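TqaA (Penicillium aethiopicum, PDB 5EGF) probably closes a nonribosomal peptide into a macrocycle, using the C-terminal condensation-like domain of the synthetase that is modelled here. Local coordinates at residues Thr45-Asp50 with Val113-Asp118; Leu212-Ser217 with Leu315-Ile320. The protein carries 2 engineered substitutions. All blocks are in the same frame, centred on the assembly; numbering follows the deposited sequence.

Contact 1 (Thr45-Asp50 with Val113-Asp118); sequences TSTLED and VLANLD
Glu49 and Asp50 both face one residue, Val113, so the pairing slips by a position: a classic beta bulge at the edge of a three-stranded antiparallel sheet in the condensation domain. Val113 O takes both backbone donors, Glu49 N at 2.9 Å and, only weakly, Asp50 N at 3.5 Å. Beyond the bulge, Val113 N returns a bond to Asp50 O, and the CB of Asp50 lies alongside Val113 CG2. Before it the register is regular. Thr47 and Ala115 form a hydrogen-bonded pair, each N to the other's O at 2.8 Å, and Leu48 and Leu114 sit across from each other as a non-hydrogen-bonded pair whose side chains share a face. That face meets helix 30-37, where Leu48 packs on His33.

On the other face Ala115 CB fits between two oxygens, Thr47 OG1 at 3.2 Å and Glu49 OE2 at 3.3 Å. Thr47 OG1 lies between its backbone N and carbonyl carbon (chi1 48°), where the Asn116 amide can find it: ND2 donates almost straight, at 172° and in the plane of the amide. Past the strand ends, the side chains of Thr45 and Asp118 meet roughly perpendicular, Thr45 OG1 giving its proton to Asp118 OD2 at 2.8 Å from above the carboxylate plane, 43° out of it.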
loop_
_atom_site.group_PDB
_atom_site.type_symbol
_atom_site.label_atom_id
_atom_site.label_comp_id
_atom_site.label_asym_id
_atom_site.label_seq_id
_atom_site.Cartn_x
_atom_site.Cartn_y
_atom_site.Cartn_z
ATOM N N THR C 45 36.322 -19.053 -33.600
ATOM C CA THR C 45 37.259 -18.749 -34.673
ATOM C C THR C 45 37.892 -17.377 -34.514
ATOM O O THR C 45 38.574 -16.888 -35.416
ATOM C CB THR C 45 36.588 -18.853 -36.060
ATOM O OG1 THR C 45 35.535 -17.880 -36.176
ATOM C CG2 THR C 45 36.036 -20.271 -36.279
ATOM N N SER C 46 37.674 -16.755 -33.362
ATOM C CA SER C 46 38.183 -15.401 -33.151
ATOM C C SER C 46 39.565 -15.426 -32.532
ATOM O O SER C 46 39.920 -16.333 -31.777
ATOM C CB SER C 46 37.239 -14.571 -32.267
ATOM O OG SER C 46 37.256 -15.011 -30.918
ATOM N N THR C 47 40.357 -14.421 -32.852
ATOM C CA THR C 47 41.637 -14.277 -32.187
ATOM C C THR C 47 41.644 -13.084 -31.250
ATOM O O THR C 47 40.879 -12.135 -31.436
ATOM C CB THR C 47 42.773 -14.139 -33.188
ATOM O OG1 THR C 47 42.424 -13.167 -34.181
ATOM C CG2 THR C 47 43.014 -15.472 -33.853
ATOM N N LEU C 48 42.508 -13.165 -30.238
ATOM C CA LEU C 48 42.802 -12.064 -29.341
ATOM C C LEU C 48 43.900 -11.186 -29.945
ATOM O O LEU C 48 45.024 -11.640 -30.209
ATOM C CB LEU C 48 43.225 -12.600 -27.978
ATOM C CG LEU C 48 43.453 -11.542 -26.898
ATOM C CD1 LEU C 48 42.240 -10.605 -26.791
ATOM C CD2 LEU C 48 43.765 -12.221 -25.563
ATOM N N GLU C 49 43.560 -9.922 -30.160
ATOM C CA GLU C 49 44.424 -9.002 -30.880
ATOM C C GLU C 49 45.039 -7.899 -30.001
ATOM O O GLU C 49 46.135 -7.396 -30.292
ATOM C CB GLU C 49 43.647 -8.367 -32.018
ATOM C CG GLU C 49 44.248 -7.061 -32.460
ATOM C CD GLU C 49 43.498 -6.451 -33.613
ATOM O OE1 GLU C 49 43.358 -5.207 -33.641
ATOM O OE2 GLU C 49 43.055 -7.219 -34.498
ATOM N N ASP C 50 44.314 -7.500 -28.958
ATOM C CA ASP C 50 44.863 -6.628 -27.920
ATOM C C ASP C 50 44.153 -6.928 -26.616
ATOM O O ASP C 50 43.132 -7.626 -26.601
ATOM C CB ASP C 50 44.720 -5.158 -28.284
ATOM C CG ASP C 50 45.889 -4.332 -27.808
ATOM O OD1 ASP C 50 46.495 -4.685 -26.768
ATOM O OD2 ASP C 50 46.205 -3.329 -28.484
ATOM N N VAL C 113 40.232 -6.975 -27.269
ATOM C CA VAL C 113 39.999 -6.636 -28.664
ATOM C C VAL C 113 40.081 -7.907 -29.503
ATOM O O VAL C 113 41.062 -8.651 -29.433
ATOM C CB VAL C 113 41.022 -5.626 -29.167
ATOM C CG1 VAL C 113 40.513 -4.948 -30.438
ATOM C CG2 VAL C 113 41.282 -4.598 -28.091
ATOM N N LEU C 114 39.045 -8.160 -30.293
ATOM C CA LEU C 114 38.970 -9.392 -31.067
ATOM C C LEU C 114 39.325 -9.199 -32.540
ATOM O O LEU C 114 39.149 -8.117 -33.108
ATOM C CB LEU C 114 37.571 -9.998 -30.939
ATOM C CG LEU C 114 37.453 -11.158 -29.956
ATOM C CD1 LEU C 114 38.397 -10.989 -28.775
ATOM C CD2 LEU C 114 35.999 -11.318 -29.496
ATOM N N ALA C 115 39.833 -10.258 -33.155
ATOM C CA ALA C 115 40.074 -10.260 -34.597
ATOM C C ALA C 115 39.515 -11.561 -35.161
ATOM O O ALA C 115 39.113 -12.447 -34.392
ATOM C CB ALA C 115 41.575 -10.120 -34.903
ATOM N N ASN C 116 39.494 -11.685 -36.489
ATOM C CA ASN C 116 38.928 -12.873 -37.127
ATOM C C ASN C 116 37.561 -13.126 -36.551
ATOM O O ASN C 116 37.232 -14.242 -36.112
ATOM C CB ASN C 116 39.823 -14.090 -36.921
ATOM C CG ASN C 116 41.042 -14.044 -37.798
ATOM O OD1 ASN C 116 40.947 -14.211 -39.022
ATOM N ND2 ASN C 116 42.199 -13.789 -37.191
ATOM N N LEU C 117 36.784 -12.051 -36.543
ATOM C CA LEU C 117 35.504 -12.023 -35.872
ATOM C C LEU C 117 34.401 -12.071 -36.903
ATOM O O LEU C 117 34.202 -11.108 -37.651
ATOM C CB LEU C 117 35.380 -10.749 -35.018
ATOM C CG LEU C 117 34.313 -10.824 -33.927
ATOM C CD1 LEU C 117 34.419 -12.148 -33.170
ATOM C CD2 LEU C 117 34.448 -9.652 -32.975
ATOM N N ASP C 118 33.701 -13.200 -36.953
ATOM C CA ASP C 118 32.566 -13.347 -37.848
ATOM C C ASP C 118 31.356 -12.644 -37.205
ATOM O O ASP C 118 30.921 -13.030 -36.119
ATOM C CB ASP C 118 32.271 -14.839 -38.092
ATOM C CG ASP C 118 33.522 -15.645 -38.504
ATOM O OD1 ASP C 118 34.337 -15.144 -39.312
ATOM O OD2 ASP C 118 33.687 -16.792 -38.022
#

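Contact 2 (Leu212-Ser217 with Leu315-Ile320); sequences LYHRVS and LPMDNI
A chi1 of -176° swings the His214 imidazole away from its own backbone N and out from helix 208-217 toward Met317, a selenomethionine introduced by labelling. Met317 answers with CG set between its own N and carbonyl carbon (chi1 89°) and a bend at chi3 (57°) that brings the methyl back over the root of the histidine, CE to His214 CG 3.3 Å. His214 is modelled in two conformers, so contacts to the ring hold for one of them and are less certain.

In that conformer Met317 CB covers one face of the ring as a CH-pi contact, 3.5 Å from the centroid and displaced toward the CD2 rim; selenium is further out and oblique. Leu315 comes in at the edge, near the ring plane, with CD2 3.7 Å from His214 CE1, while Pro316 CD approaches the same carbon obliquely. In the condensation fold this joins two distant parts. The segment 315-320 belongs to the long loop between strands 303-310 and 329-336 of the six-stranded mixed sheet, whereas the helix leans on strand 47-53 through Leu212 and Tyr213, both touching Leu52.

The packing is essentially apolar, and the model gives His214 ND1, buried here, no partner. Leu315 uses its other branch on the next helical residue: CD1 meets the aliphatic stem of Arg215 at CG, 3.6 Å away and at about a right angle. Farther along that side chain, Arg215 NH2 forms a salt bridge with Glu367 and NE donates to His365 O.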
loop_
_atom_site.group_PDB
_atom_site.type_symbol
_atom_site.label_atom_id
_atom_site.label_comp_id
_atom_site.label_asym_id
_atom_site.label_seq_id
_atom_site.Cartn_x
_atom_site.Cartn_y
_atom_site.Cartn_z
ATOM N N LEU C 212 44.107 5.014 -25.843
ATOM C CA LEU C 212 44.666 4.619 -24.564
ATOM C C LEU C 212 46.203 4.660 -24.596
ATOM O O LEU C 212 46.818 5.355 -23.775
ATOM C CB LEU C 212 44.128 3.251 -24.144
ATOM C CG LEU C 212 42.589 3.133 -24.140
ATOM C CD1 LEU C 212 42.139 1.787 -23.563
ATOM C CD2 LEU C 212 41.954 4.302 -23.368
ATOM N N TYR C 213 46.811 3.946 -25.551
ATOM C CA TYR C 213 48.274 3.893 -25.701
ATOM C C TYR C 213 48.905 5.279 -25.730
ATOM O O TYR C 213 49.958 5.505 -25.140
ATOM C CB TYR C 213 48.688 3.131 -26.977
ATOM C CG TYR C 213 48.519 1.631 -26.874
ATOM C CD1 TYR C 213 49.197 0.905 -25.901
ATOM C CD2 TYR C 213 47.681 0.939 -27.746
ATOM C CE1 TYR C 213 49.037 -0.482 -25.790
ATOM C CE2 TYR C 213 47.519 -0.443 -27.644
ATOM C CZ TYR C 213 48.200 -1.144 -26.660
ATOM O OH TYR C 213 48.041 -2.507 -26.534
ATOM N N HIS C 214 48.246 6.196 -26.429
ATOM C CA HIS C 214 48.731 7.559 -26.569
ATOM C C HIS C 214 48.689 8.313 -25.237
ATOM O O HIS C 214 49.602 9.079 -24.918
ATOM C CB HIS C 214 47.916 8.293 -27.632
ATOM C CG HIS C 214 48.404 9.677 -27.914
ATOM N ND1 HIS C 214 48.196 10.730 -27.048
ATOM C CD2 HIS C 214 49.098 10.182 -28.961
ATOM C CE1 HIS C 214 48.740 11.826 -27.551
ATOM N NE2 HIS C 214 49.292 11.520 -28.711
ATOM N N ARG C 215 47.626 8.097 -24.461
ATOM C CA ARG C 215 47.486 8.731 -23.143
ATOM C C ARG C 215 48.639 8.356 -22.233
ATOM O O ARG C 215 49.159 9.181 -21.484
ATOM C CB ARG C 215 46.205 8.268 -22.453
ATOM C CG ARG C 215 44.955 9.038 -22.798
ATOM C CD ARG C 215 43.773 8.174 -22.460
ATOM N NE ARG C 215 43.147 8.484 -21.184
ATOM C CZ ARG C 215 42.863 7.586 -20.241
ATOM N NH1 ARG C 215 43.184 6.307 -20.407
ATOM N NH2 ARG C 215 42.264 7.973 -19.118
ATOM N N VAL C 216 49.006 7.083 -22.280
ATOM C CA VAL C 216 50.076 6.579 -21.447
ATOM C C VAL C 216 51.438 7.046 -21.964
ATOM O O VAL C 216 52.345 7.325 -21.174
ATOM C CB VAL C 216 50.017 5.046 -21.347
ATOM C CG1 VAL C 216 51.405 4.459 -21.180
ATOM C CG2 VAL C 216 49.113 4.636 -20.195
ATOM N N SER C 217 51.571 7.152 -23.285
ATOM C CA SER C 217 52.833 7.576 -23.885
ATOM C C SER C 217 53.221 8.947 -23.358
ATOM O O SER C 217 54.402 9.223 -23.143
ATOM C CB SER C 217 52.738 7.616 -25.413
ATOM O OG SER C 217 52.280 8.881 -25.870
ATOM N N LEU C 315 43.840 15.867 -26.733
ATOM C CA LEU C 315 45.060 15.122 -27.032
ATOM C C LEU C 315 45.455 15.303 -28.506
ATOM O O LEU C 315 44.607 15.209 -29.402
ATOM C CB LEU C 315 44.855 13.636 -26.724
ATOM C CG LEU C 315 45.105 13.255 -25.267
ATOM C CD1 LEU C 315 44.547 11.875 -24.938
ATOM C CD2 LEU C 315 46.599 13.313 -24.988
ATOM N N PRO C 316 46.745 15.574 -28.763
ATOM C CA PRO C 316 47.211 15.942 -30.103
ATOM C C PRO C 316 47.550 14.749 -30.993
ATOM O O PRO C 316 48.302 14.913 -31.949
ATOM C CB PRO C 316 48.479 16.738 -29.799
ATOM C CG PRO C 316 49.042 16.041 -28.596
ATOM C CD PRO C 316 47.846 15.592 -27.780
HETATM N N MSE C 317 47.017 13.571 -30.694
HETATM C CA MSE C 317 47.234 12.419 -31.559
HETATM C C MSE C 317 46.536 12.629 -32.894
HETATM O O MSE C 317 45.786 13.593 -33.068
HETATM C CB MSE C 317 46.727 11.144 -30.909
HETATM C CG MSE C 317 45.288 10.856 -31.198
HETATM SE SE MSE C 317 44.730 9.326 -30.163
HETATM C CE MSE C 317 45.196 10.060 -28.408
ATOM N N ASP C 318 46.796 11.730 -33.838
ATOM C CA ASP C 318 46.262 11.870 -35.189
ATOM C C ASP C 318 44.942 11.128 -35.331
ATOM O O ASP C 318 44.773 10.035 -34.781
ATOM C CB ASP C 318 47.276 11.362 -36.210
ATOM C CG ASP C 318 48.701 11.711 -35.828
ATOM O OD1 ASP C 318 49.323 10.921 -35.081
ATOM O OD2 ASP C 318 49.195 12.774 -36.265
ATOM N N ASN C 319 44.015 11.725 -36.075
ATOM C CA ASN C 319 42.662 11.192 -36.192
ATOM C C ASN C 319 41.966 11.150 -34.840
ATOM O O ASN C 319 41.120 10.294 -34.597
ATOM C CB ASN C 319 42.662 9.804 -36.843
ATOM C CG ASN C 319 42.522 9.873 -38.350
ATOM O OD1 ASN C 319 41.761 10.688 -38.872
ATOM N ND2 ASN C 319 43.264 9.028 -39.058
ATOM N N ILE C 320 42.337 12.087 -33.969
ATOM C CA ILE C 320 41.772 12.182 -32.621
ATOM C C ILE C 320 40.273 12.487 -32.630
ATOM O O ILE C 320 39.522 11.942 -31.826
ATOM C CB ILE C 320 42.505 13.252 -31.756
ATOM C CG1 ILE C 320 41.877 13.362 -30.363
ATOM C CG2 ILE C 320 42.488 14.619 -32.437
ATOM C CD1 ILE C 320 42.136 12.188 -29.469
#

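How the contacts relate
The two contacts lie 23 Å apart between centres and follow one another along the chain, contact 1 closing before contact 2 opens, yet they meet through a single pair. Tyr213, on the helix of contact 2, hydrogen-bonds through OH to Asp50 OD1, which accepts Phe21 N as well; Asp50 OD2, 2.8 Å from the same Tyr213 OH, is a probable further partner. The bulged end of the 45-50 strand is thus tied to the helix that packs on the 315-320 loop. Contact 1 is remote from the phosphopantetheine site; contact 2 is nearer, the side chain of Leu315 being about 9 Å from that of Asn311, a residue seen to bind that arm, which is absent from this chain.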